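Local structure of creatinine amidohydrolase (3NO4) at residues Ile41-Ser46 and Ala65-Val70; Thr47-Pro52 and Leu88-Phe93; Phe123-Gly128 and Ala138-Thr143; Lys176-Asp181 and Pro242-Gln247; Arg217-Ser220 and Val226-Pro229. The protein probably hydrolyses carbon-nitrogen bonds other than peptide bonds in linear amides, as a metal-binding member of the creatininase superfamily. All coordinates share one frame; numbering follows the deposited sequence.

Contact 1: Ile41-Ser46 and Ala65-Val70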
# COMPACT_ATOMS: atom_id res chain seq x y z
N ILE A 41 -5.30 -27.58 -3.72
CA ILE A 41 -3.84 -27.61 -3.60
C ILE A 41 -3.30 -26.54 -4.53
O ILE A 41 -3.72 -26.48 -5.71
CB ILE A 41 -3.25 -28.96 -3.96
CG1 ILE A 41 -3.72 -30.00 -2.95
CG2 ILE A 41 -1.69 -28.89 -4.00
CD1 ILE A 41 -3.36 -31.41 -3.32
N PHE A 42 -2.46 -25.64 -3.99
CA PHE A 42 -1.63 -24.76 -4.80
C PHE A 42 -0.17 -25.16 -4.78
O PHE A 42 0.42 -25.20 -3.70
CB PHE A 42 -1.77 -23.30 -4.38
CG PHE A 42 -2.99 -22.67 -4.92
CD1 PHE A 42 -3.01 -22.20 -6.23
CD2 PHE A 42 -4.15 -22.58 -4.15
CE1 PHE A 42 -4.16 -21.65 -6.77
CE2 PHE A 42 -5.32 -22.01 -4.68
CZ PHE A 42 -5.33 -21.56 -6.01
N PRO A 43 0.43 -25.46 -5.96
CA PRO A 43 1.89 -25.58 -5.96
C PRO A 43 2.47 -24.17 -5.93
O PRO A 43 1.98 -23.29 -6.66
CB PRO A 43 2.20 -26.30 -7.28
CG PRO A 43 0.94 -26.52 -7.98
CD PRO A 43 -0.14 -25.75 -7.29
N ILE A 44 3.45 -23.94 -5.07
CA ILE A 44 4.16 -22.68 -5.01
C ILE A 44 5.66 -22.91 -5.04
O ILE A 44 6.18 -23.66 -4.24
CB ILE A 44 3.72 -21.73 -3.85
CG1 ILE A 44 4.45 -20.37 -3.94
CG2 ILE A 44 3.92 -22.37 -2.48
CD1 ILE A 44 3.87 -19.27 -2.98
N GLY A 45 6.33 -22.30 -6.01
CA GLY A 45 7.79 -22.32 -6.06
C GLY A 45 8.43 -20.95 -6.17
O GLY A 45 8.12 -20.01 -5.39
N SER A 46 9.36 -20.85 -7.11
CA SER A 46 10.23 -19.70 -7.26
C SER A 46 10.94 -19.77 -8.58
O SER A 46 11.08 -20.86 -9.17
CB SER A 46 11.27 -19.66 -6.12
OG SER A 46 11.95 -18.43 -6.12
N ALA A 65 5.16 -30.70 -9.93
CA ALA A 65 5.15 -32.14 -10.17
C ALA A 65 4.58 -32.93 -8.95
O ALA A 65 3.71 -33.82 -9.10
CB ALA A 65 6.55 -32.63 -10.54
N ILE A 66 5.06 -32.58 -7.76
CA ILE A 66 4.59 -33.24 -6.53
C ILE A 66 3.08 -32.93 -6.30
O ILE A 66 2.31 -33.85 -6.00
CB ILE A 66 5.46 -32.87 -5.32
CG1 ILE A 66 6.91 -33.44 -5.48
CG2 ILE A 66 4.82 -33.33 -3.99
CD1 ILE A 66 7.89 -32.76 -4.52
N ALA A 67 2.67 -31.68 -6.48
CA ALA A 67 1.27 -31.27 -6.30
C ALA A 67 0.34 -32.05 -7.22
O ALA A 67 -0.73 -32.51 -6.78
CB ALA A 67 1.11 -29.76 -6.55
N ALA A 68 0.74 -32.24 -8.49
CA ALA A 68 -0.09 -32.99 -9.43
C ALA A 68 -0.22 -34.45 -8.95
O ALA A 68 -1.32 -35.03 -8.99
CB ALA A 68 0.43 -32.91 -10.86
N GLY A 69 0.88 -35.01 -8.46
CA GLY A 69 0.88 -36.36 -7.89
C GLY A 69 -0.05 -36.49 -6.70
O GLY A 69 -0.81 -37.46 -6.59
N VAL A 70 -0.03 -35.48 -5.82
CA VAL A 70 -0.84 -35.50 -4.61
C VAL A 70 -2.32 -35.35 -5.00
O VAL A 70 -3.17 -36.09 -4.50
CB VAL A 70 -0.38 -34.42 -3.59
CG1 VAL A 70 -1.34 -34.32 -2.36
CG2 VAL A 70 1.05 -34.67 -3.13

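Contact 2: Thr47-Pro52 and Leu88-Phe93. With NI (nickel (II) ion), chain D.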
# COMPACT_ATOMS: atom_id res chain seq x y z
N THR A 47 11.41 -18.62 -9.04
CA THR A 47 12.20 -18.48 -10.26
C THR A 47 13.52 -17.86 -9.80
O THR A 47 13.59 -16.67 -9.60
CB THR A 47 11.46 -17.60 -11.28
OG1 THR A 47 10.19 -18.18 -11.55
CG2 THR A 47 12.26 -17.42 -12.60
N GLU A 48 14.53 -18.71 -9.55
CA GLU A 48 15.78 -18.24 -8.93
C GLU A 48 16.93 -19.14 -9.29
O GLU A 48 16.76 -20.36 -9.45
CB GLU A 48 15.64 -18.23 -7.38
CG GLU A 48 15.27 -19.61 -6.80
CD GLU A 48 15.02 -19.61 -5.34
OE1 GLU A 48 14.22 -18.76 -4.86
OE2 GLU A 48 15.59 -20.48 -4.66
N GLN A 49 18.12 -18.54 -9.29
CA GLN A 49 19.36 -19.27 -9.51
C GLN A 49 19.45 -20.56 -8.65
O GLN A 49 19.04 -20.57 -7.49
CB GLN A 49 20.57 -18.33 -9.28
CG GLN A 49 20.82 -17.98 -7.81
CD GLN A 49 21.61 -19.04 -7.05
OE1 GLN A 49 22.18 -19.98 -7.65
NE2 GLN A 49 21.56 -18.95 -5.73
N HIS A 50 19.92 -21.63 -9.25
CA HIS A 50 20.25 -22.88 -8.53
C HIS A 50 21.65 -23.40 -8.92
O HIS A 50 21.86 -24.55 -9.18
CB HIS A 50 19.15 -23.92 -8.80
CG HIS A 50 18.00 -23.81 -7.87
ND1 HIS A 50 17.01 -22.86 -8.01
CD2 HIS A 50 17.66 -24.56 -6.79
CE1 HIS A 50 16.13 -23.02 -7.04
NE2 HIS A 50 16.50 -24.03 -6.29
N GLY A 51 22.63 -22.50 -8.88
CA GLY A 51 23.99 -22.86 -9.13
C GLY A 51 24.27 -23.06 -10.61
O GLY A 51 23.40 -22.79 -11.44
N PRO A 52 25.50 -23.48 -10.95
CA PRO A 52 25.89 -23.78 -12.35
C PRO A 52 25.06 -24.83 -13.09
O PRO A 52 24.96 -24.75 -14.31
CB PRO A 52 27.34 -24.29 -12.19
CG PRO A 52 27.85 -23.57 -10.93
CD PRO A 52 26.66 -23.61 -10.02
N LEU A 88 14.24 -12.66 -2.91
CA LEU A 88 14.92 -11.36 -2.98
C LEU A 88 16.45 -11.52 -2.88
O LEU A 88 17.21 -10.83 -3.60
CB LEU A 88 14.39 -10.37 -1.94
CG LEU A 88 13.02 -9.68 -2.25
CD1 LEU A 88 12.54 -8.77 -1.09
CD2 LEU A 88 13.02 -8.87 -3.53
N HIS A 89 16.88 -12.46 -2.03
CA HIS A 89 18.28 -12.75 -1.81
C HIS A 89 19.04 -13.38 -2.99
O HIS A 89 20.28 -13.44 -2.94
CB HIS A 89 18.50 -13.54 -0.48
CG HIS A 89 17.68 -14.78 -0.35
ND1 HIS A 89 16.36 -14.76 0.04
CD2 HIS A 89 18.00 -16.08 -0.56
CE1 HIS A 89 15.89 -16.00 0.01
NE2 HIS A 89 16.87 -16.82 -0.33
N HIS A 90 18.33 -13.85 -4.02
CA HIS A 90 18.94 -14.43 -5.24
C HIS A 90 19.00 -13.46 -6.43
O HIS A 90 19.41 -13.86 -7.54
CB HIS A 90 18.15 -15.67 -5.67
CG HIS A 90 18.18 -16.77 -4.67
ND1 HIS A 90 19.33 -17.48 -4.38
CD2 HIS A 90 17.22 -17.26 -3.84
CE1 HIS A 90 19.05 -18.39 -3.46
NE2 HIS A 90 17.78 -18.27 -3.11
N THR A 91 18.65 -12.19 -6.23
CA THR A 91 18.54 -11.23 -7.34
C THR A 91 19.89 -10.70 -7.91
O THR A 91 19.89 -10.06 -8.95
CB THR A 91 17.61 -10.04 -6.99
OG1 THR A 91 18.16 -9.28 -5.93
CG2 THR A 91 16.24 -10.55 -6.56
N ALA A 92 21.03 -11.02 -7.29
CA ALA A 92 22.33 -10.66 -7.85
C ALA A 92 22.78 -11.65 -8.92
O ALA A 92 23.83 -11.43 -9.54
CB ALA A 92 23.39 -10.51 -6.75
N PHE A 93 22.00 -12.72 -9.15
CA PHE A 93 22.19 -13.64 -10.27
C PHE A 93 21.12 -13.40 -11.36
O PHE A 93 19.94 -13.35 -11.05
CB PHE A 93 22.11 -15.09 -9.77
CG PHE A 93 23.19 -15.43 -8.79
CD1 PHE A 93 23.02 -15.19 -7.43
CD2 PHE A 93 24.35 -16.04 -9.20
CE1 PHE A 93 24.01 -15.54 -6.52
CE2 PHE A 93 25.36 -16.38 -8.29
CZ PHE A 93 25.19 -16.12 -6.95
NI NI D . 15.49 -24.78 -4.50
O HOH W 1 16.58 -24.35 -2.80

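Contact 3: Phe123-Gly128 and Ala138-Thr143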
# COMPACT_ATOMS: atom_id res chain seq x y z
N PHE A 123 -7.06 -24.71 2.02
CA PHE A 123 -6.02 -24.32 1.08
C PHE A 123 -4.66 -24.91 1.48
O PHE A 123 -4.07 -24.50 2.51
CB PHE A 123 -5.91 -22.80 0.99
CG PHE A 123 -7.12 -22.16 0.45
CD1 PHE A 123 -8.24 -21.92 1.28
CD2 PHE A 123 -7.19 -21.77 -0.87
CE1 PHE A 123 -9.37 -21.31 0.79
CE2 PHE A 123 -8.34 -21.18 -1.38
CZ PHE A 123 -9.42 -20.94 -0.54
N TYR A 124 -4.20 -25.89 0.71
CA TYR A 124 -2.94 -26.65 0.98
C TYR A 124 -1.89 -26.23 -0.04
O TYR A 124 -2.02 -26.54 -1.25
CB TYR A 124 -3.24 -28.15 0.88
CG TYR A 124 -2.20 -29.06 1.47
CD1 TYR A 124 -2.04 -29.15 2.84
CD2 TYR A 124 -1.40 -29.87 0.65
CE1 TYR A 124 -1.11 -30.03 3.39
CE2 TYR A 124 -0.48 -30.75 1.21
CZ TYR A 124 -0.33 -30.81 2.58
OH TYR A 124 0.57 -31.65 3.15
N PHE A 125 -0.94 -25.40 0.40
CA PHE A 125 0.12 -24.87 -0.46
C PHE A 125 1.29 -25.83 -0.37
O PHE A 125 1.90 -25.95 0.70
CB PHE A 125 0.59 -23.49 -0.02
CG PHE A 125 -0.42 -22.41 -0.27
CD1 PHE A 125 -1.49 -22.24 0.61
CD2 PHE A 125 -0.37 -21.64 -1.42
CE1 PHE A 125 -2.48 -21.20 0.34
CE2 PHE A 125 -1.34 -20.63 -1.67
CZ PHE A 125 -2.38 -20.44 -0.78
N ILE A 126 1.63 -26.47 -1.50
CA ILE A 126 2.78 -27.38 -1.54
C ILE A 126 3.89 -26.56 -2.08
O ILE A 126 3.87 -26.13 -3.25
CB ILE A 126 2.54 -28.59 -2.39
CG1 ILE A 126 1.49 -29.50 -1.72
CG2 ILE A 126 3.84 -29.37 -2.61
CD1 ILE A 126 1.00 -30.68 -2.63
N ASN A 127 4.87 -26.31 -1.22
CA ASN A 127 5.90 -25.31 -1.46
C ASN A 127 7.26 -25.95 -1.79
O ASN A 127 7.65 -26.96 -1.22
CB ASN A 127 5.99 -24.41 -0.24
CG ASN A 127 7.11 -23.40 -0.33
OD1 ASN A 127 7.28 -22.72 -1.35
ND2 ASN A 127 7.87 -23.27 0.75
N GLY A 128 7.97 -25.32 -2.73
CA GLY A 128 9.29 -25.75 -3.16
C GLY A 128 10.44 -24.83 -2.77
O GLY A 128 11.57 -25.17 -3.06
N ALA A 138 2.76 -15.28 6.97
CA ALA A 138 2.29 -13.91 7.13
C ALA A 138 1.04 -13.63 6.31
O ALA A 138 0.09 -13.05 6.81
CB ALA A 138 3.39 -12.94 6.78
N ALA A 139 1.07 -14.03 5.05
CA ALA A 139 -0.06 -13.91 4.14
C ALA A 139 -1.31 -14.59 4.64
O ALA A 139 -2.40 -14.07 4.46
CB ALA A 139 0.31 -14.45 2.71
N PHE A 140 -1.17 -15.77 5.23
CA PHE A 140 -2.32 -16.47 5.82
C PHE A 140 -2.99 -15.67 6.90
O PHE A 140 -4.22 -15.51 6.85
CB PHE A 140 -1.94 -17.84 6.40
CG PHE A 140 -1.36 -18.81 5.39
CD1 PHE A 140 -1.46 -18.63 4.01
CD2 PHE A 140 -0.70 -19.94 5.87
CE1 PHE A 140 -0.91 -19.54 3.13
CE2 PHE A 140 -0.15 -20.83 4.99
CZ PHE A 140 -0.24 -20.64 3.63
N SER A 141 -2.19 -15.18 7.86
CA SER A 141 -2.68 -14.32 8.92
C SER A 141 -3.38 -13.06 8.37
O SER A 141 -4.49 -12.74 8.78
CB SER A 141 -1.54 -13.92 9.86
OG SER A 141 -1.08 -15.05 10.56
N GLU A 142 -2.73 -12.35 7.49
CA GLU A 142 -3.35 -11.19 6.81
C GLU A 142 -4.71 -11.56 6.12
O GLU A 142 -5.72 -10.83 6.24
CB GLU A 142 -2.40 -10.65 5.74
CG GLU A 142 -2.84 -9.29 5.12
CD GLU A 142 -1.94 -8.10 5.47
OE1 GLU A 142 -0.96 -8.24 6.24
OE2 GLU A 142 -2.24 -6.99 4.97
N THR A 143 -4.70 -12.71 5.44
CA THR A 143 -5.88 -13.23 4.75
C THR A 143 -7.04 -13.54 5.72
O THR A 143 -8.15 -13.10 5.48
CB THR A 143 -5.51 -14.39 3.85
OG1 THR A 143 -4.62 -13.89 2.87
CG2 THR A 143 -6.78 -15.06 3.18

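Contact 4: Lys176-Asp181 and Pro242-Gln247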
# COMPACT_ATOMS: atom_id res chain seq x y z
N LYS A 176 19.95 -37.61 3.24
CA LYS A 176 21.05 -37.92 4.15
C LYS A 176 21.77 -39.23 3.74
O LYS A 176 23.00 -39.26 3.65
CB LYS A 176 20.56 -37.96 5.61
CG LYS A 176 21.61 -38.40 6.65
CD LYS A 176 21.27 -37.91 8.08
CE LYS A 176 22.53 -37.85 9.01
NZ LYS A 176 22.68 -36.45 9.59
N GLU A 177 20.98 -40.26 3.47
CA GLU A 177 21.50 -41.56 3.08
C GLU A 177 22.27 -41.52 1.76
O GLU A 177 23.32 -42.13 1.65
CB GLU A 177 20.37 -42.61 3.01
CG GLU A 177 19.79 -42.93 4.42
CD GLU A 177 18.53 -43.81 4.42
OE1 GLU A 177 17.73 -43.79 3.44
OE2 GLU A 177 18.33 -44.51 5.44
N LEU A 178 21.76 -40.78 0.77
CA LEU A 178 22.41 -40.67 -0.54
C LEU A 178 23.55 -39.66 -0.57
O LEU A 178 24.57 -39.94 -1.14
CB LEU A 178 21.38 -40.32 -1.63
CG LEU A 178 20.28 -41.36 -1.89
CD1 LEU A 178 19.35 -40.78 -2.98
CD2 LEU A 178 20.87 -42.78 -2.27
N TYR A 179 23.37 -38.49 0.04
CA TYR A 179 24.30 -37.35 -0.14
C TYR A 179 25.05 -36.88 1.11
O TYR A 179 26.01 -36.09 1.00
CB TYR A 179 23.53 -36.18 -0.72
CG TYR A 179 22.67 -36.55 -1.91
CD1 TYR A 179 23.22 -37.18 -3.02
CD2 TYR A 179 21.30 -36.27 -1.93
CE1 TYR A 179 22.43 -37.52 -4.13
CE2 TYR A 179 20.52 -36.60 -3.02
CZ TYR A 179 21.08 -37.22 -4.11
OH TYR A 179 20.29 -37.54 -5.16
N GLY A 180 24.61 -37.32 2.29
CA GLY A 180 25.29 -37.02 3.56
C GLY A 180 25.33 -35.54 3.80
O GLY A 180 24.34 -34.85 3.55
N ASP A 181 26.52 -35.06 4.17
CA ASP A 181 26.73 -33.63 4.42
C ASP A 181 27.00 -32.80 3.15
O ASP A 181 27.21 -31.61 3.24
CB ASP A 181 27.80 -33.44 5.51
CG ASP A 181 27.30 -33.91 6.88
OD1 ASP A 181 26.24 -33.41 7.34
OD2 ASP A 181 27.97 -34.77 7.49
N PRO A 242 18.63 -38.84 -12.20
CA PRO A 242 17.15 -38.93 -12.37
C PRO A 242 16.51 -40.13 -11.64
O PRO A 242 15.35 -40.05 -11.25
CB PRO A 242 16.97 -39.02 -13.90
CG PRO A 242 18.31 -39.60 -14.41
CD PRO A 242 19.35 -39.02 -13.49
N GLU A 243 17.29 -41.19 -11.39
CA GLU A 243 16.82 -42.38 -10.65
C GLU A 243 16.54 -41.99 -9.19
O GLU A 243 15.47 -42.27 -8.70
CB GLU A 243 17.84 -43.52 -10.70
CG GLU A 243 17.99 -44.20 -12.09
CD GLU A 243 18.63 -43.31 -13.17
OE1 GLU A 243 19.48 -42.45 -12.84
OE2 GLU A 243 18.24 -43.45 -14.35
N HIS A 244 17.48 -41.29 -8.54
CA HIS A 244 17.24 -40.69 -7.21
C HIS A 244 16.03 -39.75 -7.24
O HIS A 244 15.24 -39.74 -6.31
CB HIS A 244 18.43 -39.87 -6.69
CG HIS A 244 19.67 -40.67 -6.49
ND1 HIS A 244 20.90 -40.08 -6.28
CD2 HIS A 244 19.88 -42.01 -6.49
CE1 HIS A 244 21.82 -41.03 -6.14
NE2 HIS A 244 21.22 -42.20 -6.27
N GLY A 245 15.91 -38.97 -8.31
CA GLY A 245 14.77 -38.08 -8.52
C GLY A 245 13.40 -38.71 -8.42
O GLY A 245 12.52 -38.16 -7.75
N LYS A 246 13.22 -39.84 -9.09
CA LYS A 246 12.00 -40.63 -9.01
C LYS A 246 11.68 -41.03 -7.57
O LYS A 246 10.50 -41.00 -7.19
CB LYS A 246 12.10 -41.91 -9.89
CG LYS A 246 10.86 -42.77 -9.87
CD LYS A 246 10.94 -44.02 -10.77
CE LYS A 246 9.54 -44.62 -11.01
NZ LYS A 246 8.75 -44.72 -9.77
N GLN A 247 12.71 -41.47 -6.81
CA GLN A 247 12.57 -41.84 -5.40
C GLN A 247 12.06 -40.65 -4.58
O GLN A 247 11.10 -40.81 -3.80
CB GLN A 247 13.86 -42.38 -4.78
CG GLN A 247 14.31 -43.70 -5.28
CD GLN A 247 15.61 -44.17 -4.58
OE1 GLN A 247 16.68 -44.11 -5.16
NE2 GLN A 247 15.50 -44.60 -3.32

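Contact 5: Arg217-Ser220 and Val226-Pro229. With EDO (1,2-ethanediol), chain H.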
# COMPACT_ATOMS: atom_id res chain seq x y z
N ARG A 217 23.72 -18.54 6.45
CA ARG A 217 23.42 -17.13 6.66
C ARG A 217 22.99 -16.43 5.35
O ARG A 217 23.70 -16.50 4.33
CB ARG A 217 24.61 -16.41 7.28
CG ARG A 217 24.99 -16.95 8.68
CD ARG A 217 26.29 -16.33 9.16
NE ARG A 217 26.09 -14.90 9.42
CZ ARG A 217 27.05 -13.97 9.45
NH1 ARG A 217 28.34 -14.26 9.22
NH2 ARG A 217 26.72 -12.72 9.72
N ILE A 218 21.83 -15.78 5.40
CA ILE A 218 21.22 -15.15 4.23
C ILE A 218 20.72 -13.72 4.61
O ILE A 218 19.83 -13.58 5.45
CB ILE A 218 20.02 -15.96 3.69
CG1 ILE A 218 20.41 -17.40 3.32
CG2 ILE A 218 19.41 -15.24 2.49
CD1 ILE A 218 19.22 -18.27 2.88
N TYR A 219 21.29 -12.70 3.96
CA TYR A 219 20.94 -11.29 4.20
C TYR A 219 20.59 -10.69 2.85
O TYR A 219 19.76 -11.27 2.17
CB TYR A 219 22.10 -10.62 4.93
CG TYR A 219 22.48 -11.33 6.21
CD1 TYR A 219 21.63 -11.34 7.32
CD2 TYR A 219 23.72 -11.95 6.34
CE1 TYR A 219 22.01 -11.99 8.54
CE2 TYR A 219 24.10 -12.58 7.54
CZ TYR A 219 23.25 -12.58 8.62
OH TYR A 219 23.68 -13.24 9.75
N SER A 220 21.24 -9.62 2.42
CA SER A 220 20.94 -8.97 1.13
C SER A 220 21.42 -9.80 -0.06
O SER A 220 22.31 -10.61 0.08
CB SER A 220 21.60 -7.59 1.06
OG SER A 220 23.01 -7.65 0.86
N VAL A 226 28.40 -12.64 -2.74
CA VAL A 226 29.73 -12.66 -2.11
C VAL A 226 29.95 -13.94 -1.29
O VAL A 226 30.97 -14.60 -1.44
CB VAL A 226 30.01 -11.36 -1.24
CG1 VAL A 226 31.36 -11.48 -0.45
CG2 VAL A 226 30.01 -10.11 -2.14
N ARG A 227 28.98 -14.29 -0.45
CA ARG A 227 29.07 -15.51 0.38
C ARG A 227 29.06 -16.79 -0.40
O ARG A 227 29.74 -17.73 -0.02
CB ARG A 227 27.93 -15.61 1.39
CG ARG A 227 28.10 -14.67 2.54
CD ARG A 227 26.98 -14.85 3.58
NE ARG A 227 27.01 -13.66 4.41
CZ ARG A 227 27.85 -13.44 5.41
NH1 ARG A 227 28.73 -14.35 5.84
NH2 ARG A 227 27.79 -12.27 6.03
N TYR A 228 28.25 -16.82 -1.47
CA TYR A 228 27.96 -18.06 -2.24
C TYR A 228 28.17 -17.71 -3.72
O TYR A 228 27.20 -17.48 -4.43
CB TYR A 228 26.53 -18.54 -1.92
CG TYR A 228 26.20 -18.59 -0.43
CD1 TYR A 228 26.77 -19.56 0.40
CD2 TYR A 228 25.37 -17.63 0.15
CE1 TYR A 228 26.48 -19.58 1.79
CE2 TYR A 228 25.06 -17.65 1.51
CZ TYR A 228 25.62 -18.63 2.33
OH TYR A 228 25.32 -18.63 3.67
N PRO A 229 29.43 -17.64 -4.18
CA PRO A 229 29.73 -17.05 -5.52
C PRO A 229 29.14 -17.75 -6.72
O PRO A 229 28.79 -17.07 -7.70
CB PRO A 229 31.27 -17.04 -5.59
CG PRO A 229 31.72 -17.16 -4.18
CD PRO A 229 30.69 -17.94 -3.45
C1 EDO H . 25.75 -15.40 12.71
O1 EDO H . 24.48 -15.33 12.02
C2 EDO H . 25.50 -15.71 14.18
O2 EDO H . 24.25 -15.15 14.63

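Contact 1: Ile41-Ser46 and Ala65-Val70
Ala67 presents its methyl group to two alternate side chains of strand 39-44, Ile41 and Pro43, in a compact example of how a helix is laid on a parallel sheet. The proline ring turns one corner to it, with Pro43 CG 3.5 Å and Pro43 CB 3.7 Å from Ala67 CB. Ile41 reaches the same methyl with its short branch, CG2, at 3.9 Å from Ala67 CB. Its longer branch has another task. With CG1 anti to the carbonyl carbon (chi1 -65°) and the chain extended beyond it, CD1 is carried along the helix to Val70, where it lies 3.7 Å from Val70 CG1. These two side chains meet at about a right angle, one methyl end of each touching. All the contacts are apolar and buried, and the small alanine lets the backbones come near: the Pro43 and Ala67 CA atoms are 5.7 Å apart. The segment axes run nearly antiparallel, at 164°, as expected of a beta-alpha-beta crossover, here strand 39-44, helix 58-74 and strand 77-78. Ile126 of the adjoining strand 122-127 touches Ile41, Ala67 and Val70, while helix 242-265 closes over Val70 with Leu256 and Ser257 and over Ile41 with Tyr260.

Contact 2: Thr47-Pro52 and Leu88-Phe93
Gln49 NE2 serves two acceptors, His90 ND1 across the contact at 3.0 Å and the carbonyl oxygen of Gly231. The pairing joins two loops at the metal centre of this creatininase-family protein, one carrying the nickel ligand His50 and the other a type I beta turn from His90 to Phe93. NE2 comes to the edge of the His90 imidazole, tilted 27° from its plane, and the N-H...N angle of 147° is moderately bent. The other end of the amide is used as well: Gln49 OE1 accepts from Gly51 N at 2.8 Å, so bonds on both sides fix the rotation of the amide. Gln49 CG lies 3.6 Å from Phe93 CD1, and a bend at chi2 (82°) then turns its CD over one face of that ring. Glu48 packs against His90 from another direction, its CD 3.6 Å from His90 CD2, while its OE1 is hydrogen-bonded to Ser46 OG. His90 also stacks on His186, a neighbour of His50. Asp59, Glu191 and a water complete the nickel ligands seen. His50 itself is oriented by its own loop: ND1 donates to Glu48 O at 2.9 Å, leaving NE2 to bind nickel at 2.2 Å.

Contact 3: Phe123-Gly128 and Ala138-Thr143
Phe125 on strand 122-127 meets Phe140 on helix 132-150, a single ring pair that joins the helix of a beta-alpha-beta unit to its first strand. Earlier on the strand, Phe123 starts toward this helix but its ring leads away, to Leu115 of helix 101-118 and Cys160 of strand 159-164. Tyr124 faces the other way, toward Leu256 of helix 242-265. Phe125 then carries the contact: its CE1 lies 3.6 Å from Phe140 CE1, and its CD1 lies equally near Phe140 CZ. The two side chains run by each other head-on but offset, with ring centroids 5.3 Å apart and planes inclined at 35°. Phe140 holds its CG beside the backbone N (chi1 -60°), which carries the ring end back to the sheet although its CB is directed neither toward the strand nor away from it. With an alanine at Phe125, the rim of Phe140 would probably lose its partner on the strand and a gap would open beneath the helix. Further along the strand, the Asn127 amide is hydrogen-bonded to Asn132 and Asn164. On the helix, Ala139 O accepts both Thr143 N at 2.8 Å and Thr143 OG1 at 2.7 Å, the two donors arriving from opposite faces of the carbonyl plane.

Contact 4: Lys176-Asp181 and Pro242-Gln247
Leu178 lays its CD1 methyl over one face of the His244 imidazole, 3.6 Å from the ring centroid and 15° off the normal, a clear CH-pi contact. The methyl sits nearest His244 CG, at 3.5 Å, and the second methyl, CD2, is nearest the far nitrogen, 4.1 Å from His244 NE2. The side chains come from opposite directions, from the last turn of helix 169-179 and the first turn of helix 242-265.

While leucine covers the face, the neighbouring tyrosine takes the edge. Tyr179 OH lies near the imidazole plane and makes a hydrogen bond of 2.8 Å with His244 ND1, in which either group could be the donor; the bond is bent, at 134°. The two rings meet obliquely, their planes 63° apart. Leu178 CB rests over the centre of the Tyr179 ring, 3.7 Å above it, so a single leucine steadies both aromatic partners. Phe248, one turn further along helix 242-265, touches Leu178 and Tyr179, and Pro189 and Ala193 of helix 189-198 also pack on the tyrosine. After Tyr179 the chain leaves its helix at Gly180, whose phi is positive.

The chemistry implies a junction specific in direction: an apolar face and a polar edge of the same ring are each matched. Because His244 lies in the first turn of its helix, the helix N terminus would probably disfavour a protonated imidazole, and with a neutral ring the Tyr179 hydroxyl could serve ND1 as donor or acceptor.

Contact 5: Arg217-Ser220 and Val226-Pro229
The backbone of Arg217-Ser220 runs in an extended course past the end of helix 221-227, with the CA atoms of Arg217 and Arg227 8.6 Å apart. The motif is a short N-capped helix whose approach is tied to its exit: Ser220 is the N-cap residue, its OG accepting from Asp223 N, and Tyr228 is the first residue beyond the last turn. Tyr228 closes the loop, its OH donating to Arg217 O at 2.8 Å; the phenol oxygen is tilted 25° from the carbonyl plane. Arg227 CB lies over one face of the Tyr228 ring.

The Arg227 chain, extended from CG to NE, brings its guanidinium obliquely against that of Arg217, the planes 54° apart, and Arg227 NH2 stands 3.5 Å above one face of the Arg217 group. The two positive groups are gathered round a carboxylate: Arg217 NH1 and Arg227 NH1 both form salt bridges with Asp267 of the third subunit, and Arg227 NE has a second partner in Asp223. A bend at chi3 (68°) turns Arg217 side-on to Tyr219, so that NE and NH2 both grip the phenol oxygen. Replacing Arg217 with a leucine would probably leave Asp267 of the third subunit with one arginine instead of two and set the Tyr219 hydroxyl loose from its twin donors. An ethanediol molecule, probably from the crystallisation liquor, lies over the other face of the Arg217 guanidinium. Three donor atoms thus converge on Tyr219 OH: Arg217 NE at 2.9 Å, Arg217 NH2 at 3.1 Å and the ethanediol O1 at 3.2 Å.

In the fold
Followed from the N terminus, contact 1 closes first, folding helix 58-74 back on strand 39-44. Contact 2 begins right after segment 41-46, and the two cross: its 47-52 loop lies inside the span of contact 1, while 88-93 comes beyond it. Contact 3 follows in series and repeats the strand-helix return one strand over, joined to contact 1 by backbone bonds between strands 39-44 and 122-127. Contact 4 draws together helices 169-179 and 242-265 over a long loop, and contact 5 is nested within that loop. Contact 5 packs on contact 2 through His89 with Ile218 and Phe93 with Tyr228, linking the metal-site loops to a region that meets the third subunit.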